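Local coordinates for protein putative transcriptional regulator, IclR family (Arthrobacter aurescens, PDB 3OBF) that probably binds DNA and regulates transcription as a member of the IclR family, this fragment being its C-terminal, GAF-like domain rather than the helix-turn-helix part, at residues P11-L16 with C36-P41; N57-S62 with I85-V90. All blocks are in the same frame, centred on the assembly; numbering follows the deposited sequence. Where two conformers were deposited one is given.

Contact 1: residues P11-L16 with C36-P41; sequences PVLREL and CVEQIP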
loop_
_atom_site.group_PDB
_atom_site.type_symbol
_atom_site.label_atom_id
_atom_site.label_comp_id
_atom_site.label_asym_id
_atom_site.label_seq_id
_atom_site.Cartn_x
_atom_site.Cartn_y
_atom_site.Cartn_z
ATOM N N PRO A 11 15.638 7.259 -2.983
ATOM C CA PRO A 11 15.799 7.778 -4.352
ATOM C C PRO A 11 14.681 7.313 -5.262
ATOM O O PRO A 11 14.342 8.009 -6.245
ATOM C CB PRO A 11 17.096 7.136 -4.856
ATOM C CG PRO A 11 17.787 6.586 -3.644
ATOM C CD PRO A 11 16.736 6.362 -2.590
ATOM N N VAL A 12 14.153 6.122 -4.971
ATOM C CA VAL A 12 13.137 5.537 -5.823
ATOM C C VAL A 12 11.799 6.293 -5.576
ATOM O O VAL A 12 11.059 6.574 -6.510
ATOM C CB VAL A 12 13.005 4.005 -5.583
ATOM C CG1 VAL A 12 11.792 3.436 -6.305
ATOM C CG2 VAL A 12 14.269 3.251 -6.026
ATOM N N LEU A 13 11.524 6.659 -4.336
ATOM C CA LEU A 13 10.283 7.446 -4.049
ATOM C C LEU A 13 10.391 8.832 -4.658
ATOM O O LEU A 13 9.416 9.339 -5.182
ATOM C CB LEU A 13 10.005 7.594 -2.546
ATOM C CG LEU A 13 9.799 6.372 -1.656
ATOM C CD1 LEU A 13 9.768 6.816 -0.183
ATOM C CD2 LEU A 13 8.516 5.565 -2.029
ATOM N N ARG A 14 11.582 9.432 -4.599
ATOM C CA ARG A 14 11.771 10.790 -5.138
ATOM C C ARG A 14 11.494 10.771 -6.658
ATOM O O ARG A 14 10.747 11.593 -7.163
ATOM C CB ARG A 14 13.174 11.352 -4.806
ATOM C CG ARG A 14 13.400 12.810 -5.306
ATOM C CD ARG A 14 14.885 13.230 -5.257
ATOM N NE ARG A 14 15.782 12.059 -5.285
ATOM C CZ ARG A 14 17.092 12.095 -5.059
ATOM N NH1 ARG A 14 17.705 13.248 -4.795
ATOM N NH2 ARG A 14 17.797 10.974 -5.105
ATOM N N GLU A 15 12.070 9.789 -7.344
ATOM C CA GLU A 15 11.868 9.564 -8.759
ATOM C C GLU A 15 10.382 9.312 -9.068
ATOM O O GLU A 15 9.859 9.783 -10.085
ATOM C CB GLU A 15 12.761 8.382 -9.186
ATOM C CG GLU A 15 12.738 7.901 -10.684
ATOM C CD GLU A 15 13.523 6.544 -10.885
ATOM O OE1 GLU A 15 13.386 5.597 -10.032
ATOM O OE2 GLU A 15 14.277 6.416 -11.895
ATOM N N LEU A 16 9.701 8.556 -8.209
ATOM C CA LEU A 16 8.327 8.214 -8.470
ATOM C C LEU A 16 7.390 9.437 -8.395
ATOM O O LEU A 16 6.447 9.575 -9.196
ATOM C CB LEU A 16 7.870 7.129 -7.503
ATOM C CG LEU A 16 6.416 6.637 -7.581
ATOM C CD1 LEU A 16 6.176 6.004 -8.954
ATOM C CD2 LEU A 16 6.058 5.626 -6.390
ATOM N N CYS A 36 3.439 5.034 7.755
ATOM C CA CYS A 36 4.305 5.732 6.826
ATOM C C CYS A 36 5.660 6.087 7.488
ATOM O O CYS A 36 5.709 6.790 8.502
ATOM C CB CYS A 36 3.618 6.962 6.245
ATOM S SG CYS A 36 4.772 7.886 5.191
ATOM N N VAL A 37 6.748 5.562 6.942
ATOM C CA VAL A 37 8.062 5.810 7.557
ATOM C C VAL A 37 8.979 6.667 6.670
ATOM O O VAL A 37 10.037 7.082 7.119
ATOM C CB VAL A 37 8.804 4.502 7.905
ATOM C CG1 VAL A 37 8.016 3.698 8.917
ATOM C CG2 VAL A 37 9.173 3.681 6.623
ATOM N N GLU A 38 8.578 6.893 5.416
ATOM C CA GLU A 38 9.336 7.718 4.491
ATOM C C GLU A 38 8.401 8.145 3.363
ATOM O O GLU A 38 7.691 7.309 2.796
ATOM C CB GLU A 38 10.522 6.934 3.913
ATOM C CG GLU A 38 11.613 7.800 3.302
ATOM C CD GLU A 38 12.912 7.008 3.116
ATOM O OE1 GLU A 38 13.905 7.378 3.782
ATOM O OE2 GLU A 38 12.933 6.018 2.327
ATOM N N GLN A 39 8.402 9.433 3.031
ATOM C CA GLN A 39 7.526 9.925 1.979
ATOM C C GLN A 39 8.042 11.192 1.278
ATOM O O GLN A 39 8.827 11.959 1.848
ATOM C CB GLN A 39 6.095 10.117 2.534
ATOM C CG GLN A 39 5.939 11.310 3.481
ATOM C CD GLN A 39 5.359 12.524 2.776
ATOM O OE1 GLN A 39 6.095 13.429 2.407
ATOM N NE2 GLN A 39 4.033 12.540 2.574
ATOM N N ILE A 40 7.601 11.386 0.036
ATOM C CA ILE A 40 7.914 12.572 -0.765
ATOM C C ILE A 40 6.578 13.222 -1.055
ATOM O O ILE A 40 5.686 12.567 -1.557
ATOM C CB ILE A 40 8.503 12.208 -2.138
ATOM C CG1 ILE A 40 9.568 11.110 -2.042
ATOM C CG2 ILE A 40 9.030 13.521 -2.900
ATOM C CD1 ILE A 40 10.854 11.601 -1.401
ATOM N N PRO A 41 6.421 14.518 -0.780
ATOM C CA PRO A 41 5.081 15.087 -1.043
ATOM C C PRO A 41 4.820 15.393 -2.542
ATOM O O PRO A 41 5.762 15.700 -3.288
ATOM C CB PRO A 41 5.087 16.405 -0.228
ATOM C CG PRO A 41 6.564 16.865 -0.297
ATOM C CD PRO A 41 7.329 15.479 -0.124
#

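Contact 2: residues N57-S62 with I85-V90; sequences NEALSS and ITLTGV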
loop_
_atom_site.group_PDB
_atom_site.type_symbol
_atom_site.label_atom_id
_atom_site.label_comp_id
_atom_site.label_asym_id
_atom_site.label_seq_id
_atom_site.Cartn_x
_atom_site.Cartn_y
_atom_site.Cartn_z
ATOM N N ASN A 57 -5.468 1.630 9.600
ATOM C CA ASN A 57 -5.999 0.299 9.975
ATOM C C ASN A 57 -7.359 -0.058 9.337
ATOM O O ASN A 57 -8.072 -0.945 9.830
ATOM C CB ASN A 57 -6.034 0.104 11.493
ATOM C CG ASN A 57 -7.185 0.830 12.134
ATOM O OD1 ASN A 57 -7.557 1.893 11.700
ATOM N ND2 ASN A 57 -7.769 0.240 13.160
ATOM N N GLU A 58 -7.699 0.616 8.236
ATOM C CA GLU A 58 -8.900 0.285 7.461
ATOM C C GLU A 58 -8.506 -0.757 6.437
ATOM O O GLU A 58 -7.505 -0.626 5.714
ATOM C CB GLU A 58 -9.457 1.528 6.761
ATOM C CG GLU A 58 -9.935 2.588 7.803
ATOM C CD GLU A 58 -10.274 3.941 7.200
ATOM O OE1 GLU A 58 -11.432 4.131 6.786
ATOM O OE2 GLU A 58 -9.390 4.839 7.172
ATOM N N ALA A 59 -9.303 -1.805 6.402
ATOM C CA ALA A 59 -9.100 -2.931 5.508
ATOM C C ALA A 59 -8.912 -2.483 4.061
ATOM O O ALA A 59 -8.064 -3.012 3.338
ATOM C CB ALA A 59 -10.251 -3.934 5.650
ATOM N N LEU A 60 -9.678 -1.479 3.654
ATOM C CA LEU A 60 -9.712 -1.109 2.240
ATOM C C LEU A 60 -8.574 -0.182 1.824
ATOM O O LEU A 60 -8.372 0.068 0.637
ATOM C CB LEU A 60 -11.096 -0.612 1.834
ATOM C CG LEU A 60 -12.165 -1.722 1.788
ATOM C CD1 LEU A 60 -13.518 -1.192 1.316
ATOM C CD2 LEU A 60 -11.739 -2.896 0.870
ATOM N N SER A 61 -7.828 0.286 2.821
ATOM C CA SER A 61 -6.587 1.039 2.613
ATOM C C SER A 61 -5.603 0.176 1.806
ATOM O O SER A 61 -5.323 -0.974 2.161
ATOM C CB SER A 61 -6.009 1.443 3.974
ATOM O OG SER A 61 -4.869 2.270 3.858
ATOM N N SER A 62 -5.126 0.721 0.694
ATOM C CA SER A 62 -4.269 -0.028 -0.229
ATOM C C SER A 62 -3.103 -0.691 0.474
ATOM O O SER A 62 -2.826 -1.876 0.288
ATOM C CB SER A 62 -3.724 0.905 -1.305
ATOM O OG SER A 62 -4.737 1.193 -2.237
ATOM N N ILE A 85 -8.511 -4.381 12.462
ATOM C CA ILE A 85 -8.566 -3.805 11.117
ATOM C C ILE A 85 -10.060 -3.599 10.820
ATOM O O ILE A 85 -10.831 -4.517 11.037
ATOM C CB ILE A 85 -7.891 -4.740 10.089
ATOM C CG1 ILE A 85 -6.384 -4.893 10.395
ATOM C CG2 ILE A 85 -8.094 -4.259 8.696
ATOM C CD1 ILE A 85 -5.563 -3.628 10.256
ATOM N N THR A 86 -10.464 -2.391 10.396
ATOM C CA THR A 86 -11.889 -2.082 10.261
ATOM C C THR A 86 -12.372 -2.271 8.837
ATOM O O THR A 86 -11.668 -1.949 7.855
ATOM C CB THR A 86 -12.282 -0.671 10.783
ATOM O OG1 THR A 86 -11.660 0.319 9.973
ATOM C CG2 THR A 86 -11.881 -0.478 12.276
ATOM N N LEU A 87 -13.579 -2.815 8.742
ATOM C CA LEU A 87 -14.213 -3.109 7.457
ATOM C C LEU A 87 -15.728 -3.017 7.622
ATOM O O LEU A 87 -16.256 -3.506 8.622
ATOM C CB LEU A 87 -13.828 -4.517 6.971
ATOM C CG LEU A 87 -14.484 -4.998 5.670
ATOM C CD1 LEU A 87 -14.007 -4.129 4.493
ATOM C CD2 LEU A 87 -14.169 -6.461 5.399
ATOM N N THR A 88 -16.408 -2.387 6.660
ATOM C CA THR A 88 -17.869 -2.220 6.719
ATOM C C THR A 88 -18.613 -3.534 6.582
ATOM O O THR A 88 -18.452 -4.236 5.578
ATOM C CB THR A 88 -18.393 -1.306 5.615
ATOM O OG1 THR A 88 -17.852 -0.001 5.807
ATOM C CG2 THR A 88 -19.932 -1.208 5.676
ATOM N N GLY A 89 -19.455 -3.833 7.570
ATOM C CA GLY A 89 -20.269 -5.046 7.560
ATOM C C GLY A 89 -19.450 -6.284 7.208
ATOM O O GLY A 89 -19.591 -6.831 6.114
ATOM N N VAL A 90 -18.576 -6.712 8.119
ATOM C CA VAL A 90 -17.902 -7.995 7.972
ATOM C C VAL A 90 -18.889 -9.139 8.261
ATOM O O VAL A 90 -19.630 -9.100 9.258
ATOM C CB VAL A 90 -16.643 -8.121 8.889
ATOM C CG1 VAL A 90 -15.748 -6.897 8.786
ATOM C CG2 VAL A 90 -17.026 -8.345 10.322
HETATM O O HOH W 1 -11.925 -0.407 5.103
#

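Contact 1: residues P11-L16 with C36-P41
L13 of helix 3-20 and I40 of strand 34-40 meet with their aliphatic carbons and carry most of this contact, in which no hydrogen bond links residues 11-16 to 36-41. I40 reaches out from the strand toward the helix. Its CB branches at once, and CG1, set anti to the carbonyl carbon (chi1 -45°), is the branch that does the touching: it lies 3.6 Å from L13 CB and as close to L13 C. The tip of the same side chain, CD1, moves on along the helix and rests 3.9 Å from R14 CA, with R14 CB a little farther away at 4.1 Å from CD1. The arginine thus lends only the root of its side chain, while its guanidinium group turns off from the strand.

Farther out, L13 CD1 lies 3.7 Å from E38 O, and the aliphatic CG of E38 lies 4.1 Å from the same methyl. Leucine suits a buried place, where it also touches V139 of the central sheet; beta-branched isoleucine suits an extended strand, and here also meets Y10 and T17. The axes of 11-16 and 36-40 approach to 8.0 Å at 30°, and this packing is consistent with the helix-on-antiparallel-sheet architecture of a GAF-like domain, which in this family probably senses a ligand.

Contact 2: residues N57-S62 with I85-V90
Backbone hydrogen bonds join N57 and A59 to T86, and these bonds bridge E58 and T86, a single beta bridge between two loops. T86 N donates to N57 O over 2.9 Å, lying in the plane of that carbonyl, and A59 N donates to T86 O over 2.8 Å in a nearly straight bond (169°). A water bound by L60 N also donates to T86 O, so this carbonyl receives two bonds. I85 adds a CA-H...O contact, its CA 3.2 Å from N57 O.

A59, I85 and L87 pack together on one side of the bridge. A59 CB, small enough to fit close to the other backbone, lies 3.7 Å from I85 CG2 and 3.9 Å from L87 CB. L87 holds CG anti to its backbone N (chi1 177°), which brings CD1 to 4.1 Å from L60 CG as the two leucines cross obliquely.

Among the polar side chains, E58 passes its aliphatic CG 3.6 Å from T86 OG1, and N57 ND2 hydrogen-bonds to S84 O, just before the second loop. Both direct hydrogen bonds across the contact are backbone to backbone, so the pairing itself is made by main-chain atoms, while A59, I85 and L87 supply the apolar packing beside it.

From the N terminus, helix 3-20 leads through strand 24-29 into strand 34-40, and contact 1 closes this first loop by laying the strand's end against the helix. The chain then runs on through the edge strand 55-56 before contact 2 opens. Its loop spans helices 62-69 and 73-82, and closes where 85-90 returns beside 57-62, ahead of helix 92-108. The two loops follow in series, neither nested nor crossed. Their centres lie 25 Å apart on opposite sides of the chain's centre: contact 1 ties the first helix to the antiparallel sheet, whereas contact 2 joins the two ends of a helical excursion leaving the sheet's edge.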